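Local coordinates for ABC transporter, substrate binding protein (Aeropyrum pernix, PDB 3EAF) that probably captures a solute, not identified here, outside the cell and presents it to the membrane components of an ABC import system, at residues F118-D123 against G293-W298; A348-F353 against V375-Y380; G8-E13 against T62-Y67. All coordinates share one frame; numbering follows the deposited sequence.

Contact 1. Residues F118-D123 against G293-W298; sequences FYPAPD and GFVNVW
Pro120 presses its ring onto the helix 288-304 at Val295 and Asn296, and it alone carries the contact from the side of residues 118-123. The tight part lies at Asn296, whose amide oxygen OD1 comes within 3.1 Å of Pro120 CD. The same OD1 is 3.2 Å from Pro120 CG, so the oxygen sits against one C-C bond of the pyrrolidine while the two side chains cross at about a right angle. Asn296 reaches there with CG anti to its carbonyl carbon (chi1 -79°), a torsion that carries the amide closer to the loop than its CB direction would suggest. The amide nitrogen ND2 turns elsewhere, to a hydrogen bond with Tyr24 OH and a weak one with Ser104 O, which together support this choice of amide orientation. The looser part is apolar: Val295 offers one methyl, CG2, 4.0 Å from Pro120 CG. Neither part opens to solvent, since all three residues are buried. Elsewhere the helix faces other partners, with Phe294 and Val297 packing on Ala31 of helix 18-38.

The loop bends at the proline: Pro120 is the centre of an inverse gamma turn, closed by a weak bond from Ala121 N to Tyr119 O of 3.0 Å. Its ring also lies about 4 Å from the side chain of Tyr341, a ligand of the bound magnesium, although the ion itself is about 13 Å away. Just beyond, Asp123 is the N-cap of helix 124-139, its OD1 weakly bonded to Ser125 N and its OD2 to Thr126 OG1. Running from strand 117-118 of one sheet to a helix that packs on the other, residues 118-123 are consistent with a hinge crossover of the two-lobed periplasmic binding protein fold.

Contact 2. Residues A348-F353 against V375-Y380; sequences AYRKVF and VDCARY
Arg350 meets Val375 and Cys377 across backbones that stay well separated: the nearest CA pair, Arg350 CA and Ala378 CA, is 9.7 Å apart. Residues 348-353 are a loop that becomes strand at Val352, whereas residues 375-380 turn into a helix at Cys377. Asp376 centres an inverse gamma turn, with a weak bond of 3.1 Å from Cys377 N to Val375 O, and it is also the N-cap.

One long side chain therefore spans the gap. Arg350 runs extended through CD and then bends at chi3 (82°), which brings NH2 to 3.2 Å from Val375 O and 4.1 Å from Cys377 SG, both oblique to the guanidinium. Firmer polar partners lie in the chain before Val375: NH1 forms a salt bridge with Glu370 OE2 and a hydrogen bond with Ala371 O, and NH2 donates to Pro372 O. The guanidinium thus gathers the connection between strand 363-369 and the final helix. That helix start is organised locally as well. Arg379 NH1 makes a salt bridge of 3.0 Å to the syn lone pair of Asp376 OD2, lying near the guanidinium plane, while Arg379 N gives Asp376 OD1 a weak capping bond of 3.5 Å.

Around the contact, Cys377 and Val352 both pack on helix 124-139, through Thr126 and Cys129 and through Gln127 and Ser130 respectively. Val375 rests on Ala165 of helix 159-165, and strand 352-357 lies antiparallel between strands 251-255 and 363-369.

Contact 3. Residues G8-E13 against T62-Y67; sequences GLLVDE and TTAEEY
Leu10 packs against Ala64 and Tyr67 as a strand does against a helix in the beta-alpha-beta layering of a Rossmann-like lobe. Helix 61-74 connects strand 47-56 to strand 79-82, the two parallel neighbours of strand 3-11, so its path crosses over the strand between them. The evidence is in the side chains: Leu10 points toward the helix, while its neighbours Leu9 and Val11 touch helix 18-38 on the other face of the sheet.

Leu10 holds CG anti to its backbone N (chi1 -166°), which extends the branch toward the helix; chi2 (79°) then turns one methyl to each partner. CD2 goes to Ala64, 4.4 Å from its CB, a loose apolar contact. CD1 goes to Tyr67, 3.9 Å from its CB. Ala64 and Tyr67, three residues apart, supply neighbouring positions on one side of the helix. Tyr67 has CG anti to its carbonyl carbon, and a chi2 of -34° turns the ring well off the perpendicular setting, a recognised alternative for this chi1; its side chain also rests on Arg55 of strand 47-56. Tyr57 and Asp87 both touch Leu10 and Ala64, bordering the contact. No hydrogen bond joins the two segments. Leu10 CD1 meets the aromatic group at its edge, near the ring plane, with Tyr67 CD2 at 4.1 Å.

Overall arrangement
From the N terminus, contact 3 comes first and closes a loop of 48 intervening residues within the first lobe, joining strand 3-11 to helix 61-74. Contact 1 then closes a far longer loop of 169 residues, bringing the exit from strand 117-118 back against helix 288-304. Contact 2 follows with a short loop of 21 residues, tying the entry to strand 352-357 to the C-terminal helix. The three are in series; none encloses or crosses another. Contacts 1 and 2 touch directly, with a probable hydrogen bond of 3.0 Å between Pro120 O and Tyr349 OH, whereas the centres of contacts 2 and 3 lie about 28 Å apart.

Contact 1. Residues F118-D123 against G293-W298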
ATOM      1  N   PHE A 118       5.167  -7.512   7.892  1.00  9.81           N
ATOM      2  CA  PHE A 118       5.501  -7.754   6.488  1.00  9.34           C
ATOM      3  C   PHE A 118       4.490  -7.030   5.599  1.00  8.99           C
ATOM      4  O   PHE A 118       3.352  -6.796   5.997  1.00  8.78           O
ATOM      5  CB  PHE A 118       5.450  -9.254   6.156  1.00  9.17           C
ATOM      6  CG  PHE A 118       6.430 -10.099   6.926  1.00  9.68           C
ATOM      7  CD1 PHE A 118       7.673 -10.418   6.381  1.00  9.46           C
ATOM      8  CD2 PHE A 118       6.096 -10.613   8.180  1.00  9.46           C
ATOM      9  CE1 PHE A 118       8.581 -11.211   7.085  1.00  9.98           C
ATOM     10  CE2 PHE A 118       6.995 -11.413   8.892  1.00  9.08           C
ATOM     11  CZ  PHE A 118       8.237 -11.719   8.342  1.00  7.94           C
ATOM     12  N   TYR A 119       4.915  -6.672   4.395  1.00  8.66           N
ATOM     13  CA  TYR A 119       3.989  -6.225   3.350  1.00  8.42           C
ATOM     14  C   TYR A 119       4.647  -6.477   2.002  1.00  8.33           C
ATOM     15  O   TYR A 119       5.861  -6.333   1.884  1.00  8.04           O
ATOM     16  CB  TYR A 119       3.563  -4.753   3.527  1.00  8.17           C
ATOM     17  CG  TYR A 119       4.677  -3.786   3.883  1.00  8.55           C
ATOM     18  CD1 TYR A 119       5.479  -3.215   2.887  1.00  8.17           C
ATOM     19  CD2 TYR A 119       4.916  -3.419   5.211  1.00  8.62           C
ATOM     20  CE1 TYR A 119       6.510  -2.334   3.204  1.00  8.28           C
ATOM     21  CE2 TYR A 119       5.947  -2.527   5.536  1.00  8.67           C
ATOM     22  CZ  TYR A 119       6.736  -1.991   4.527  1.00  8.74           C
ATOM     23  OH  TYR A 119       7.743  -1.104   4.842  1.00  8.57           O
ATOM     24  N   PRO A 120       3.853  -6.866   0.983  1.00  8.12           N
ATOM     25  CA  PRO A 120       4.395  -7.281  -0.316  1.00  7.73           C
ATOM     26  C   PRO A 120       4.694  -6.113  -1.270  1.00  7.53           C
ATOM     27  O   PRO A 120       4.321  -6.155  -2.449  1.00  6.90           O
ATOM     28  CB  PRO A 120       3.272  -8.157  -0.874  1.00  7.81           C
ATOM     29  CG  PRO A 120       2.036  -7.505  -0.370  1.00  7.74           C
ATOM     30  CD  PRO A 120       2.377  -6.941   1.000  1.00  8.02           C
ATOM     31  N   ALA A 121       5.364  -5.084  -0.759  1.00  7.24           N
ATOM     32  CA  ALA A 121       5.671  -3.889  -1.539  1.00  7.06           C
ATOM     33  C   ALA A 121       6.903  -3.208  -0.934  1.00  7.27           C
ATOM     34  O   ALA A 121       7.262  -3.492   0.210  1.00  7.02           O
ATOM     35  CB  ALA A 121       4.466  -2.926  -1.549  1.00  7.14           C
ATOM     36  N   PRO A 122       7.556  -2.310  -1.698  1.00  7.55           N
ATOM     37  CA  PRO A 122       8.585  -1.494  -1.047  1.00  7.86           C
ATOM     38  C   PRO A 122       7.933  -0.596  -0.000  1.00  7.92           C
ATOM     39  O   PRO A 122       6.743  -0.322  -0.086  1.00  7.35           O
ATOM     40  CB  PRO A 122       9.148  -0.639  -2.191  1.00  7.69           C
ATOM     41  CG  PRO A 122       8.694  -1.306  -3.465  1.00  7.88           C
ATOM     42  CD  PRO A 122       7.387  -1.961  -3.119  1.00  7.38           C
ATOM     43  N   ASP A 123       8.708  -0.134   0.972  1.00  8.27           N
ATOM     44  CA  ASP A 123       8.187   0.815   1.942  1.00  8.73           C
ATOM     45  C   ASP A 123       7.801   2.113   1.230  1.00  8.70           C
ATOM     46  O   ASP A 123       8.265   2.369   0.119  1.00  8.82           O
ATOM     47  CB  ASP A 123       9.247   1.109   2.988  1.00  8.88           C
ATOM     48  CG  ASP A 123      10.453   1.779   2.389  1.00  9.55           C
ATOM     49  OD1 ASP A 123      10.548   3.017   2.483  1.00  9.89           O
ATOM     50  OD2 ASP A 123      11.271   1.069   1.782  1.00 10.02           O
ATOM     51  N   GLY A 293      -5.638  -5.850  -1.481  1.00  7.04           N
ATOM     52  CA  GLY A 293      -6.193  -6.736  -0.454  1.00  7.15           C
ATOM     53  C   GLY A 293      -5.902  -8.199  -0.726  1.00  7.15           C
ATOM     54  O   GLY A 293      -5.476  -8.934   0.165  1.00  7.09           O
ATOM     55  N   PHE A 294      -6.127  -8.613  -1.969  1.00  7.32           N
ATOM     56  CA  PHE A 294      -5.913  -9.995  -2.398  1.00  7.10           C
ATOM     57  C   PHE A 294      -4.471 -10.451  -2.158  1.00  7.01           C
ATOM     58  O   PHE A 294      -4.241 -11.535  -1.619  1.00  6.53           O
ATOM     59  CB  PHE A 294      -6.288 -10.147  -3.879  1.00  7.41           C
ATOM     60  CG  PHE A 294      -6.533 -11.572  -4.310  1.00  7.78           C
ATOM     61  CD1 PHE A 294      -7.823 -12.101  -4.309  1.00  8.85           C
ATOM     62  CD2 PHE A 294      -5.479 -12.378  -4.741  1.00  7.91           C
ATOM     63  CE1 PHE A 294      -8.056 -13.424  -4.725  1.00  8.78           C
ATOM     64  CE2 PHE A 294      -5.703 -13.693  -5.154  1.00  7.40           C
ATOM     65  CZ  PHE A 294      -6.987 -14.215  -5.137  1.00  8.09           C
ATOM     66  N   VAL A 295      -3.506  -9.620  -2.554  1.00  7.39           N
ATOM     67  CA  VAL A 295      -2.090  -9.989  -2.441  1.00  7.58           C
ATOM     68  C   VAL A 295      -1.586 -10.100  -1.006  1.00  7.48           C
ATOM     69  O   VAL A 295      -0.653 -10.864  -0.745  1.00  8.00           O
ATOM     70  CB  VAL A 295      -1.142  -9.079  -3.272  1.00  7.65           C
ATOM     71  CG1 VAL A 295      -1.438  -9.219  -4.772  1.00  8.02           C
ATOM     72  CG2 VAL A 295      -1.185  -7.610  -2.800  1.00  7.72           C
ATOM     73  N   ASN A 296      -2.188  -9.350  -0.081  1.00  7.17           N
ATOM     74  CA  ASN A 296      -1.843  -9.497   1.334  1.00  7.50           C
ATOM     75  C   ASN A 296      -2.240 -10.870   1.872  1.00  7.25           C
ATOM     76  O   ASN A 296      -1.446 -11.540   2.529  1.00  7.89           O
ATOM     77  CB  ASN A 296      -2.419  -8.357   2.190  1.00  7.58           C
ATOM     78  CG  ASN A 296      -1.587  -7.073   2.087  1.00  8.05           C
ATOM     79  OD1 ASN A 296      -0.709  -6.963   1.231  1.00  8.31           O
ATOM     80  ND2 ASN A 296      -1.861  -6.103   2.960  1.00  7.75           N
ATOM     81  N   VAL A 297      -3.456 -11.298   1.559  1.00  7.09           N
ATOM     82  CA  VAL A 297      -3.915 -12.634   1.940  1.00  7.15           C
ATOM     83  C   VAL A 297      -3.062 -13.707   1.247  1.00  7.36           C
ATOM     84  O   VAL A 297      -2.653 -14.687   1.883  1.00  7.39           O
ATOM     85  CB  VAL A 297      -5.415 -12.818   1.621  1.00  7.13           C
ATOM     86  CG1 VAL A 297      -5.857 -14.250   1.860  1.00  7.02           C
ATOM     87  CG2 VAL A 297      -6.256 -11.832   2.454  1.00  7.12           C
ATOM     88  N   TRP A 298      -2.776 -13.499  -0.039  1.00  7.41           N
ATOM     89  CA  TRP A 298      -2.011 -14.469  -0.828  1.00  7.96           C
ATOM     90  C   TRP A 298      -0.615 -14.682  -0.255  1.00  7.98           C
ATOM     91  O   TRP A 298      -0.114 -15.809  -0.247  1.00  8.46           O
ATOM     92  CB  TRP A 298      -1.896 -14.026  -2.288  1.00  8.18           C
ATOM     93  CG  TRP A 298      -1.641 -15.145  -3.279  1.00  8.43           C
ATOM     94  CD1 TRP A 298      -1.301 -16.449  -3.005  1.00  8.96           C
ATOM     95  CD2 TRP A 298      -1.694 -15.040  -4.706  1.00  9.23           C
ATOM     96  NE1 TRP A 298      -1.161 -17.159  -4.179  1.00  8.16           N
ATOM     97  CE2 TRP A 298      -1.388 -16.316  -5.235  1.00  8.52           C
ATOM     98  CE3 TRP A 298      -1.969 -13.986  -5.594  1.00  9.54           C
ATOM     99  CZ2 TRP A 298      -1.345 -16.566  -6.614  1.00  9.21           C
ATOM    100  CZ3 TRP A 298      -1.938 -14.244  -6.969  1.00  9.22           C
ATOM    101  CH2 TRP A 298      -1.636 -15.526  -7.458  1.00  8.41           C
TER

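Contact 2. Residues A348-F353 against V375-Y380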
ATOM      1  N   ALA A 348      10.752  -5.921   0.863  1.00 10.00           N
ATOM      2  CA  ALA A 348      10.344  -6.962  -0.092  1.00 10.15           C
ATOM      3  C   ALA A 348      11.039  -6.831  -1.445  1.00 10.28           C
ATOM      4  O   ALA A 348      11.480  -7.829  -2.022  1.00 10.12           O
ATOM      5  CB  ALA A 348       8.821  -6.966  -0.260  1.00 10.37           C
ATOM      6  N   TYR A 349      11.110  -5.590  -1.933  1.00 10.20           N
ATOM      7  CA  TYR A 349      11.752  -5.220  -3.199  1.00 10.49           C
ATOM      8  C   TYR A 349      11.725  -3.699  -3.271  1.00 10.73           C
ATOM      9  O   TYR A 349      11.202  -3.055  -2.357  1.00 10.72           O
ATOM     10  CB  TYR A 349      11.067  -5.868  -4.420  1.00 10.17           C
ATOM     11  CG  TYR A 349       9.576  -5.621  -4.549  1.00 10.13           C
ATOM     12  CD1 TYR A 349       9.086  -4.586  -5.348  1.00  9.72           C
ATOM     13  CD2 TYR A 349       8.653  -6.436  -3.892  1.00  9.69           C
ATOM     14  CE1 TYR A 349       7.712  -4.360  -5.478  1.00  8.87           C
ATOM     15  CE2 TYR A 349       7.288  -6.218  -4.009  1.00  9.52           C
ATOM     16  CZ  TYR A 349       6.823  -5.177  -4.802  1.00 10.02           C
ATOM     17  OH  TYR A 349       5.471  -4.956  -4.914  1.00  9.90           O
ATOM     18  N   ARG A 350      12.288  -3.116  -4.327  1.00 11.02           N
ATOM     19  CA  ARG A 350      12.412  -1.652  -4.390  1.00 11.17           C
ATOM     20  C   ARG A 350      11.632  -0.981  -5.522  1.00 11.31           C
ATOM     21  O   ARG A 350      11.184   0.161  -5.376  1.00 11.25           O
ATOM     22  CB  ARG A 350      13.884  -1.225  -4.471  1.00 10.77           C
ATOM     23  CG  ARG A 350      14.702  -1.531  -3.230  1.00 11.14           C
ATOM     24  CD  ARG A 350      16.138  -1.028  -3.346  1.00 11.04           C
ATOM     25  NE  ARG A 350      16.283   0.401  -3.041  1.00 13.10           N
ATOM     26  CZ  ARG A 350      16.661   1.335  -3.919  1.00 14.45           C
ATOM     27  NH1 ARG A 350      16.926   1.014  -5.186  1.00 12.93           N
ATOM     28  NH2 ARG A 350      16.780   2.602  -3.530  1.00 14.33           N
ATOM     29  N   LYS A 351      11.480  -1.663  -6.651  1.00 11.45           N
ATOM     30  CA  LYS A 351      10.915  -0.991  -7.823  1.00 12.03           C
ATOM     31  C   LYS A 351       9.386  -0.910  -7.805  1.00 11.20           C
ATOM     32  O   LYS A 351       8.722  -1.645  -7.076  1.00 10.65           O
ATOM     33  CB  LYS A 351      11.443  -1.588  -9.132  1.00 12.31           C
ATOM     34  CG  LYS A 351      11.014  -3.003  -9.436  1.00 13.32           C
ATOM     35  CD  LYS A 351      11.668  -3.476 -10.746  1.00 13.87           C
ATOM     36  CE  LYS A 351      13.147  -3.802 -10.559  1.00 17.45           C
ATOM     37  NZ  LYS A 351      13.713  -4.489 -11.772  1.00 18.35           N
ATOM     38  N   VAL A 352       8.853   0.021  -8.591  1.00 10.77           N
ATOM     39  CA  VAL A 352       7.414   0.261  -8.681  1.00 10.17           C
ATOM     40  C   VAL A 352       6.992   0.497 -10.120  1.00 10.04           C
ATOM     41  O   VAL A 352       7.828   0.804 -10.970  1.00  9.80           O
ATOM     42  CB  VAL A 352       6.970   1.487  -7.836  1.00 10.36           C
ATOM     43  CG1 VAL A 352       7.152   1.211  -6.355  1.00  9.36           C
ATOM     44  CG2 VAL A 352       7.704   2.769  -8.267  1.00  9.47           C
ATOM     45  N   PHE A 353       5.699   0.330 -10.388  1.00  9.64           N
ATOM     46  CA  PHE A 353       5.114   0.786 -11.645  1.00  9.73           C
ATOM     47  C   PHE A 353       4.735   2.252 -11.502  1.00  9.55           C
ATOM     48  O   PHE A 353       4.391   2.705 -10.415  1.00  9.48           O
ATOM     49  CB  PHE A 353       3.865  -0.021 -12.012  1.00  9.59           C
ATOM     50  CG  PHE A 353       4.115  -1.495 -12.208  1.00 10.02           C
ATOM     51  CD1 PHE A 353       4.739  -1.966 -13.367  1.00 10.10           C
ATOM     52  CD2 PHE A 353       3.699  -2.416 -11.249  1.00 10.23           C
ATOM     53  CE1 PHE A 353       4.950  -3.343 -13.561  1.00 10.51           C
ATOM     54  CE2 PHE A 353       3.908  -3.791 -11.429  1.00 10.08           C
ATOM     55  CZ  PHE A 353       4.543  -4.251 -12.587  1.00  9.62           C
ATOM     56  N   VAL A 375      20.764   5.496  -2.669  1.00 21.33           N
ATOM     57  CA  VAL A 375      19.827   6.241  -1.826  1.00 20.48           C
ATOM     58  C   VAL A 375      19.099   5.266  -0.905  1.00 19.79           C
ATOM     59  O   VAL A 375      18.281   4.454  -1.356  1.00 19.46           O
ATOM     60  CB  VAL A 375      18.810   7.043  -2.669  1.00 20.84           C
ATOM     61  CG1 VAL A 375      17.902   7.871  -1.769  1.00 20.84           C
ATOM     62  CG2 VAL A 375      19.529   7.932  -3.686  1.00 20.67           C
ATOM     63  N   ASP A 376      19.415   5.335   0.382  1.00 18.88           N
ATOM     64  CA  ASP A 376      18.836   4.419   1.356  1.00 18.45           C
ATOM     65  C   ASP A 376      17.562   5.011   1.962  1.00 17.84           C
ATOM     66  O   ASP A 376      17.519   5.362   3.147  1.00 17.33           O
ATOM     67  CB  ASP A 376      19.857   4.063   2.434  1.00 18.88           C
ATOM     68  CG  ASP A 376      19.561   2.729   3.102  1.00 20.21           C
ATOM     69  OD1 ASP A 376      18.437   2.196   2.965  1.00 21.57           O
ATOM     70  OD2 ASP A 376      20.464   2.209   3.780  1.00 23.42           O
ATOM     71  N   CYS A 377      16.535   5.119   1.121  1.00 16.95           N
ATOM     72  CA  CYS A 377      15.240   5.695   1.486  1.00 16.84           C
ATOM     73  C   CYS A 377      14.671   5.096   2.772  1.00 16.05           C
ATOM     74  O   CYS A 377      14.220   5.825   3.662  1.00 16.00           O
ATOM     75  CB  CYS A 377      14.235   5.483   0.352  1.00 16.77           C
ATOM     76  SG  CYS A 377      14.954   5.465  -1.304  1.00 19.82           S
ATOM     77  N   ALA A 378      14.697   3.768   2.851  1.00 15.36           N
ATOM     78  CA  ALA A 378      14.148   3.028   3.982  1.00 15.18           C
ATOM     79  C   ALA A 378      14.818   3.421   5.288  1.00 15.24           C
ATOM     80  O   ALA A 378      14.145   3.829   6.234  1.00 14.74           O
ATOM     81  CB  ALA A 378      14.283   1.532   3.749  1.00 14.89           C
ATOM     82  N   ARG A 379      16.145   3.305   5.334  1.00 15.16           N
ATOM     83  CA  ARG A 379      16.872   3.596   6.564  1.00 15.81           C
ATOM     84  C   ARG A 379      16.807   5.067   6.987  1.00 15.73           C
ATOM     85  O   ARG A 379      16.873   5.356   8.179  1.00 15.87           O
ATOM     86  CB  ARG A 379      18.304   3.065   6.504  1.00 16.10           C
ATOM     87  CG  ARG A 379      18.340   1.540   6.585  1.00 17.53           C
ATOM     88  CD  ARG A 379      19.746   0.990   6.768  1.00 20.28           C
ATOM     89  NE  ARG A 379      19.753  -0.472   6.735  1.00 20.73           N
ATOM     90  CZ  ARG A 379      19.752  -1.200   5.623  1.00 21.52           C
ATOM     91  NH1 ARG A 379      19.747  -0.613   4.432  1.00 22.60           N
ATOM     92  NH2 ARG A 379      19.752  -2.524   5.706  1.00 22.22           N
ATOM     93  N   TYR A 380      16.628   5.977   6.027  1.00 15.86           N
ATOM     94  CA  TYR A 380      16.413   7.397   6.344  1.00 16.33           C
ATOM     95  C   TYR A 380      15.213   7.546   7.267  1.00 16.65           C
ATOM     96  O   TYR A 380      15.274   8.261   8.268  1.00 16.40           O
ATOM     97  CB  TYR A 380      16.176   8.243   5.085  1.00 16.39           C
ATOM     98  CG  TYR A 380      17.332   8.331   4.103  1.00 16.13           C
ATOM     99  CD1 TYR A 380      18.629   7.953   4.461  1.00 16.09           C
ATOM    100  CD2 TYR A 380      17.126   8.830   2.818  1.00 15.65           C
ATOM    101  CE1 TYR A 380      19.688   8.040   3.546  1.00 15.65           C
ATOM    102  CE2 TYR A 380      18.170   8.928   1.910  1.00 16.46           C
ATOM    103  CZ  TYR A 380      19.448   8.534   2.281  1.00 16.67           C
ATOM    104  OH  TYR A 380      20.481   8.639   1.371  1.00 18.00           O
TER

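Contact 3. Residues G8-E13 against T62-Y67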
ATOM      1  N   GLY A   8      -7.135 -12.495  11.765  1.00  8.89           N
ATOM      2  CA  GLY A   8      -7.833 -11.222  11.839  1.00  8.55           C
ATOM      3  C   GLY A   8      -7.765 -10.459  10.531  1.00  8.63           C
ATOM      4  O   GLY A   8      -6.764 -10.511   9.815  1.00  8.44           O
ATOM      5  N   LEU A   9      -8.851  -9.766  10.208  1.00  8.80           N
ATOM      6  CA  LEU A   9      -8.887  -8.876   9.058  1.00  8.47           C
ATOM      7  C   LEU A   9      -9.351  -7.503   9.533  1.00  8.43           C
ATOM      8  O   LEU A   9     -10.539  -7.287   9.769  1.00  8.29           O
ATOM      9  CB  LEU A   9      -9.810  -9.428   7.957  1.00  8.73           C
ATOM     10  CG  LEU A   9     -10.073  -8.548   6.730  1.00  7.98           C
ATOM     11  CD1 LEU A   9      -8.781  -8.165   6.020  1.00  8.34           C
ATOM     12  CD2 LEU A   9     -11.032  -9.236   5.768  1.00  8.31           C
ATOM     13  N   LEU A  10      -8.396  -6.588   9.671  1.00  8.15           N
ATOM     14  CA  LEU A  10      -8.671  -5.233  10.125  1.00  8.85           C
ATOM     15  C   LEU A  10      -8.770  -4.298   8.919  1.00  8.88           C
ATOM     16  O   LEU A  10      -7.808  -4.141   8.166  1.00  9.16           O
ATOM     17  CB  LEU A  10      -7.567  -4.774  11.087  1.00  8.36           C
ATOM     18  CG  LEU A  10      -7.812  -3.530  11.941  1.00  8.13           C
ATOM     19  CD1 LEU A  10      -8.697  -3.847  13.143  1.00  6.92           C
ATOM     20  CD2 LEU A  10      -6.475  -2.953  12.390  1.00  8.10           C
ATOM     21  N   VAL A  11      -9.942  -3.703   8.727  1.00  9.37           N
ATOM     22  CA  VAL A  11     -10.208  -2.889   7.538  1.00  9.34           C
ATOM     23  C   VAL A  11     -10.837  -1.538   7.865  1.00  9.84           C
ATOM     24  O   VAL A  11     -11.413  -1.349   8.939  1.00  9.70           O
ATOM     25  CB  VAL A  11     -11.091  -3.643   6.498  1.00  9.50           C
ATOM     26  CG1 VAL A  11     -10.345  -4.851   5.929  1.00  8.99           C
ATOM     27  CG2 VAL A  11     -12.446  -4.066   7.091  1.00  8.88           C
ATOM     28  N   ASP A  12     -10.710  -0.596   6.934  1.00  9.94           N
ATOM     29  CA  ASP A  12     -11.454   0.652   7.018  1.00 10.37           C
ATOM     30  C   ASP A  12     -12.502   0.685   5.912  1.00 10.54           C
ATOM     31  O   ASP A  12     -12.194   0.992   4.761  1.00 10.47           O
ATOM     32  CB  ASP A  12     -10.517   1.863   6.922  1.00  9.89           C
ATOM     33  CG  ASP A  12     -11.257   3.184   7.042  1.00 10.80           C
ATOM     34  OD1 ASP A  12     -12.487   3.162   7.272  1.00  9.81           O
ATOM     35  OD2 ASP A  12     -10.610   4.247   6.909  1.00 11.32           O
ATOM     36  N   GLU A  13     -13.742   0.368   6.271  1.00 11.14           N
ATOM     37  CA  GLU A  13     -14.843   0.354   5.313  1.00 11.60           C
ATOM     38  C   GLU A  13     -15.740   1.589   5.380  1.00 11.44           C
ATOM     39  O   GLU A  13     -16.525   1.840   4.463  1.00 11.73           O
ATOM     40  CB  GLU A  13     -15.688  -0.904   5.506  1.00 11.86           C
ATOM     41  CG  GLU A  13     -14.982  -2.188   5.096  1.00 12.39           C
ATOM     42  CD  GLU A  13     -15.859  -3.413   5.258  1.00 13.35           C
ATOM     43  OE1 GLU A  13     -16.738  -3.406   6.149  1.00 16.47           O
ATOM     44  OE2 GLU A  13     -15.668  -4.388   4.495  1.00 15.27           O
ATOM     45  N   THR A  62      -8.164   3.907  18.597  1.00 11.66           N
ATOM     46  CA  THR A  62      -8.683   3.294  19.819  1.00 11.66           C
ATOM     47  C   THR A  62      -9.317   1.953  19.469  1.00 11.92           C
ATOM     48  O   THR A  62      -9.003   0.925  20.087  1.00 11.72           O
ATOM     49  CB  THR A  62      -9.719   4.212  20.516  1.00 11.84           C
ATOM     50  OG1 THR A  62      -9.100   5.471  20.814  1.00 12.04           O
ATOM     51  CG2 THR A  62     -10.235   3.575  21.834  1.00 11.51           C
ATOM     52  N   THR A  63     -10.191   1.981  18.462  1.00 11.73           N
ATOM     53  CA  THR A  63     -10.863   0.791  17.944  1.00 12.22           C
ATOM     54  C   THR A  63      -9.871  -0.264  17.426  1.00 12.34           C
ATOM     55  O   THR A  63     -10.067  -1.460  17.656  1.00 12.80           O
ATOM     56  CB  THR A  63     -11.883   1.168  16.838  1.00 12.03           C
ATOM     57  OG1 THR A  63     -12.675   2.279  17.276  1.00 12.09           O
ATOM     58  CG2 THR A  63     -12.813   0.006  16.532  1.00 12.02           C
ATOM     59  N   ALA A  64      -8.809   0.174  16.745  1.00 12.51           N
ATOM     60  CA  ALA A  64      -7.757  -0.749  16.286  1.00 12.67           C
ATOM     61  C   ALA A  64      -7.186  -1.601  17.430  1.00 12.97           C
ATOM     62  O   ALA A  64      -7.062  -2.824  17.307  1.00 12.73           O
ATOM     63  CB  ALA A  64      -6.639   0.012  15.607  1.00 12.44           C
ATOM     64  N   GLU A  65      -6.836  -0.946  18.535  1.00 13.11           N
ATOM     65  CA  GLU A  65      -6.281  -1.639  19.704  1.00 13.91           C
ATOM     66  C   GLU A  65      -7.304  -2.554  20.394  1.00 13.43           C
ATOM     67  O   GLU A  65      -6.950  -3.616  20.910  1.00 13.32           O
ATOM     68  CB  GLU A  65      -5.692  -0.626  20.694  1.00 13.74           C
ATOM     69  CG  GLU A  65      -4.562   0.223  20.104  1.00 14.92           C
ATOM     70  CD  GLU A  65      -3.866   1.099  21.126  1.00 16.06           C
ATOM     71  OE1 GLU A  65      -3.892   0.759  22.330  1.00 19.95           O
ATOM     72  OE2 GLU A  65      -3.286   2.134  20.724  1.00 18.70           O
ATOM     73  N   GLU A  66      -8.570  -2.145  20.389  1.00 13.42           N
ATOM     74  CA  GLU A  66      -9.652  -2.978  20.927  1.00 13.45           C
ATOM     75  C   GLU A  66      -9.858  -4.269  20.115  1.00 13.51           C
ATOM     76  O   GLU A  66      -9.972  -5.362  20.686  1.00 12.96           O
ATOM     77  CB  GLU A  66     -10.947  -2.169  21.026  1.00 13.47           C
ATOM     78  CG  GLU A  66     -10.958  -1.209  22.220  1.00 14.78           C
ATOM     79  CD  GLU A  66     -11.938  -0.056  22.074  1.00 16.17           C
ATOM     80  OE1 GLU A  66     -12.593   0.070  21.016  1.00 16.02           O
ATOM     81  OE2 GLU A  66     -12.047   0.737  23.033  1.00 17.26           O
ATOM     82  N   TYR A  67      -9.896  -4.140  18.789  1.00 13.21           N
ATOM     83  CA  TYR A  67     -10.034  -5.306  17.915  1.00 13.25           C
ATOM     84  C   TYR A  67      -8.797  -6.201  17.912  1.00 13.23           C
ATOM     85  O   TYR A  67      -8.915  -7.415  17.726  1.00 13.36           O
ATOM     86  CB  TYR A  67     -10.406  -4.893  16.492  1.00 13.34           C
ATOM     87  CG  TYR A  67     -11.813  -4.355  16.344  1.00 14.05           C
ATOM     88  CD1 TYR A  67     -12.863  -4.853  17.118  1.00 15.32           C
ATOM     89  CD2 TYR A  67     -12.104  -3.360  15.411  1.00 15.22           C
ATOM     90  CE1 TYR A  67     -14.162  -4.362  16.975  1.00 15.29           C
ATOM     91  CE2 TYR A  67     -13.397  -2.877  15.255  1.00 14.19           C
ATOM     92  CZ  TYR A  67     -14.418  -3.376  16.047  1.00 14.81           C
ATOM     93  OH  TYR A  67     -15.701  -2.898  15.898  1.00 15.02           O
TER